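Local coordinates for protein glycoside hydrolase (Streptococcus pneumoniae serotype 4, PDB 6ORH) that probably hydrolyses alpha-L-fucosidic linkages, as a family 29 glycoside hydrolase that binds host-type fucosylated glycans, at residues 56-61 with 112-118. The protein carries 2 engineered substitutions. Numbering follows the deposited sequence.
Sequences AREWVR and AATEFDM
Val60 meets Ala112, Phe116 and Met118 with its two methyl branches, and these contacts form the tight floor of the interface between helices 56-65 and 105-116. The helix segments run roughly the same way, 38° apart, and the axes of these short segments come within 9.1 Å. This is consistent with the small side chain of Ala112, whose CB sits 3.6 Å from Arg57 CA and touches Val60 CG2. With CG1 anti to the backbone N (chi1 174°), Val60 directs that methyl against Phe116 CB, 3.6 Å away, and also reaches Met118 CB. Leu71 of strand 70-74 touches both Val60 and Met118, so this inner side of the contact faces the barrel wall, as expected for neighbouring helices of a TIM barrel. The chain leaves the helix at Asp117 through a Schellman motif, with Met118 N bonded back to Ala113 O, and Met118 CB then lies against Val60 CG1.

Outward, the packing gives way to polar groups. The Phe116 ring receives Arg61 CA over one face, a CH-pi contact of 4.1 Å to its centroid, while its CZ lies over a face of the Arg57 guanidinium, the two planes steeply inclined rather than stacked. On the solvent side NE and NH2 of the extended Arg57 each donate to one oxygen of Glu115, NE to OE1 and NH2 to OE2, the latter nearly straight at 2.8 Å. Both oxygens lie near the guanidinium plane, yet the carboxylate is twisted 43° from it, and NH2 approaches OE2 from well out of the carboxylate plane. Arg61 turns its guanidinium away from Phe116 to pair with Glu58, and also with Glu65. The chemistry thus implies an apolar, close-fitting interior bordered by solvent-side ion pairs, whose charges are probably partly screened by water.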
loop_
_atom_site.group_PDB
_atom_site.type_symbol
_atom_site.label_atom_id
_atom_site.label_comp_id
_atom_site.label_asym_id
_atom_site.label_seq_id
_atom_site.Cartn_x
_atom_site.Cartn_y
_atom_site.Cartn_z
ATOM N N ALA A 56 -22.650 17.148 25.634
ATOM C CA ALA A 56 -21.735 17.571 24.579
ATOM C C ALA A 56 -20.359 17.942 25.134
ATOM O O ALA A 56 -19.353 17.820 24.413
ATOM C CB ALA A 56 -22.318 18.738 23.793
ATOM N N ARG A 57 -20.319 18.423 26.381
ATOM C CA ARG A 57 -19.026 18.747 26.974
ATOM C C ARG A 57 -18.177 17.478 27.122
ATOM O O ARG A 57 -16.955 17.559 26.970
ATOM C CB ARG A 57 -19.188 19.521 28.300
ATOM C CG ARG A 57 -17.864 20.055 28.842
ATOM C CD ARG A 57 -18.086 20.751 30.188
ATOM N NE ARG A 57 -16.845 21.365 30.677
ATOM C CZ ARG A 57 -15.875 20.747 31.351
ATOM N NH1 ARG A 57 -15.972 19.464 31.648
ATOM N NH2 ARG A 57 -14.805 21.430 31.734
ATOM N N GLU A 58 -18.801 16.331 27.427
ATOM C CA GLU A 58 -18.054 15.081 27.525
ATOM C C GLU A 58 -17.521 14.670 26.154
ATOM O O GLU A 58 -16.438 14.111 26.079
ATOM C CB GLU A 58 -18.895 13.942 28.111
ATOM C CG GLU A 58 -18.995 14.088 29.622
ATOM C CD GLU A 58 -17.626 13.980 30.264
ATOM O OE1 GLU A 58 -17.113 12.837 30.330
ATOM O OE2 GLU A 58 -17.064 15.028 30.683
ATOM N N TRP A 59 -18.283 14.951 25.077
ATOM C CA TRP A 59 -17.763 14.624 23.754
ATOM C C TRP A 59 -16.487 15.428 23.538
ATOM O O TRP A 59 -15.449 14.886 23.153
ATOM C CB TRP A 59 -18.755 14.984 22.643
ATOM C CG TRP A 59 -20.122 14.370 22.720
ATOM C CD1 TRP A 59 -20.588 13.404 23.578
ATOM C CD2 TRP A 59 -21.216 14.724 21.858
ATOM N NE1 TRP A 59 -21.911 13.148 23.293
ATOM C CE2 TRP A 59 -22.317 13.944 22.242
ATOM C CE3 TRP A 59 -21.367 15.630 20.782
ATOM C CZ2 TRP A 59 -23.553 14.047 21.598
ATOM C CZ3 TRP A 59 -22.584 15.716 20.138
ATOM C CH2 TRP A 59 -23.679 14.950 20.555
ATOM N N VAL A 60 -16.578 16.751 23.782
ATOM C CA VAL A 60 -15.431 17.606 23.530
ATOM C C VAL A 60 -14.266 17.270 24.468
ATOM O O VAL A 60 -13.118 17.212 24.007
ATOM C CB VAL A 60 -15.824 19.092 23.621
ATOM C CG1 VAL A 60 -14.590 19.996 23.505
ATOM C CG2 VAL A 60 -16.884 19.441 22.576
ATOM N N ARG A 61 -14.549 17.055 25.770
ATOM C CA ARG A 61 -13.468 16.800 26.728
ATOM C C ARG A 61 -12.666 15.562 26.306
ATOM O O ARG A 61 -11.434 15.598 26.267
ATOM C CB ARG A 61 -14.024 16.620 28.148
ATOM C CG ARG A 61 -12.914 16.361 29.169
ATOM C CD ARG A 61 -13.490 16.114 30.566
ATOM N NE ARG A 61 -14.220 14.854 30.681
ATOM C CZ ARG A 61 -13.653 13.649 30.857
ATOM N NH1 ARG A 61 -12.330 13.538 30.966
ATOM N NH2 ARG A 61 -14.418 12.575 30.925
ATOM N N ALA A 112 -18.972 23.990 24.517
ATOM C CA ALA A 112 -17.893 23.111 24.973
ATOM C C ALA A 112 -16.617 23.293 24.142
ATOM O O ALA A 112 -15.511 23.387 24.673
ATOM C CB ALA A 112 -18.376 21.678 24.999
ATOM N N ALA A 113 -16.744 23.320 22.802
ATOM C CA ALA A 113 -15.574 23.552 21.979
ATOM C C ALA A 113 -14.889 24.861 22.333
ATOM O O ALA A 113 -13.668 24.922 22.316
ATOM C CB ALA A 113 -15.973 23.572 20.511
ATOM N N THR A 114 -15.670 25.921 22.586
ATOM C CA THR A 114 -15.047 27.190 22.933
ATOM C C THR A 114 -14.238 27.051 24.237
ATOM O O THR A 114 -13.079 27.496 24.328
ATOM C CB THR A 114 -16.115 28.278 22.988
ATOM O OG1 THR A 114 -16.687 28.380 21.670
ATOM C CG2 THR A 114 -15.552 29.616 23.411
ATOM N N GLU A 115 -14.841 26.374 25.214
ATOM C CA GLU A 115 -14.178 26.177 26.503
ATOM C C GLU A 115 -12.846 25.444 26.338
ATOM O O GLU A 115 -11.827 25.815 26.957
ATOM C CB GLU A 115 -15.108 25.412 27.441
ATOM C CG GLU A 115 -14.469 25.191 28.810
ATOM C CD GLU A 115 -15.234 24.306 29.772
ATOM O OE1 GLU A 115 -16.357 23.876 29.465
ATOM O OE2 GLU A 115 -14.674 24.067 30.865
ATOM N N PHE A 116 -12.830 24.436 25.460
ATOM C CA PHE A 116 -11.675 23.563 25.286
ATOM C C PHE A 116 -10.758 24.018 24.147
ATOM O O PHE A 116 -9.756 23.350 23.867
ATOM C CB PHE A 116 -12.132 22.114 25.084
ATOM C CG PHE A 116 -12.504 21.426 26.372
ATOM C CD1 PHE A 116 -13.784 21.538 26.899
ATOM C CD2 PHE A 116 -11.565 20.666 27.059
ATOM C CE1 PHE A 116 -14.125 20.920 28.096
ATOM C CE2 PHE A 116 -11.914 20.016 28.237
ATOM C CZ PHE A 116 -13.186 20.160 28.753
ATOM N N ASP A 117 -11.091 25.149 23.493
ATOM C CA ASP A 117 -10.340 25.596 22.321
ATOM C C ASP A 117 -10.220 24.443 21.323
ATOM O O ASP A 117 -9.142 24.114 20.828
ATOM C CB ASP A 117 -8.954 26.140 22.688
ATOM C CG ASP A 117 -8.291 26.889 21.544
ATOM O OD1 ASP A 117 -9.024 27.350 20.635
ATOM O OD2 ASP A 117 -7.033 26.966 21.539
ATOM N N MET A 118 -11.376 23.833 21.028
ATOM C CA MET A 118 -11.517 22.780 20.031
ATOM C C MET A 118 -12.065 23.421 18.758
ATOM O O MET A 118 -13.154 23.989 18.773
ATOM C CB MET A 118 -12.522 21.727 20.510
ATOM C CG MET A 118 -12.829 20.655 19.472
ATOM S SD MET A 118 -11.503 19.537 19.118
ATOM C CE MET A 118 -11.523 18.506 20.588
#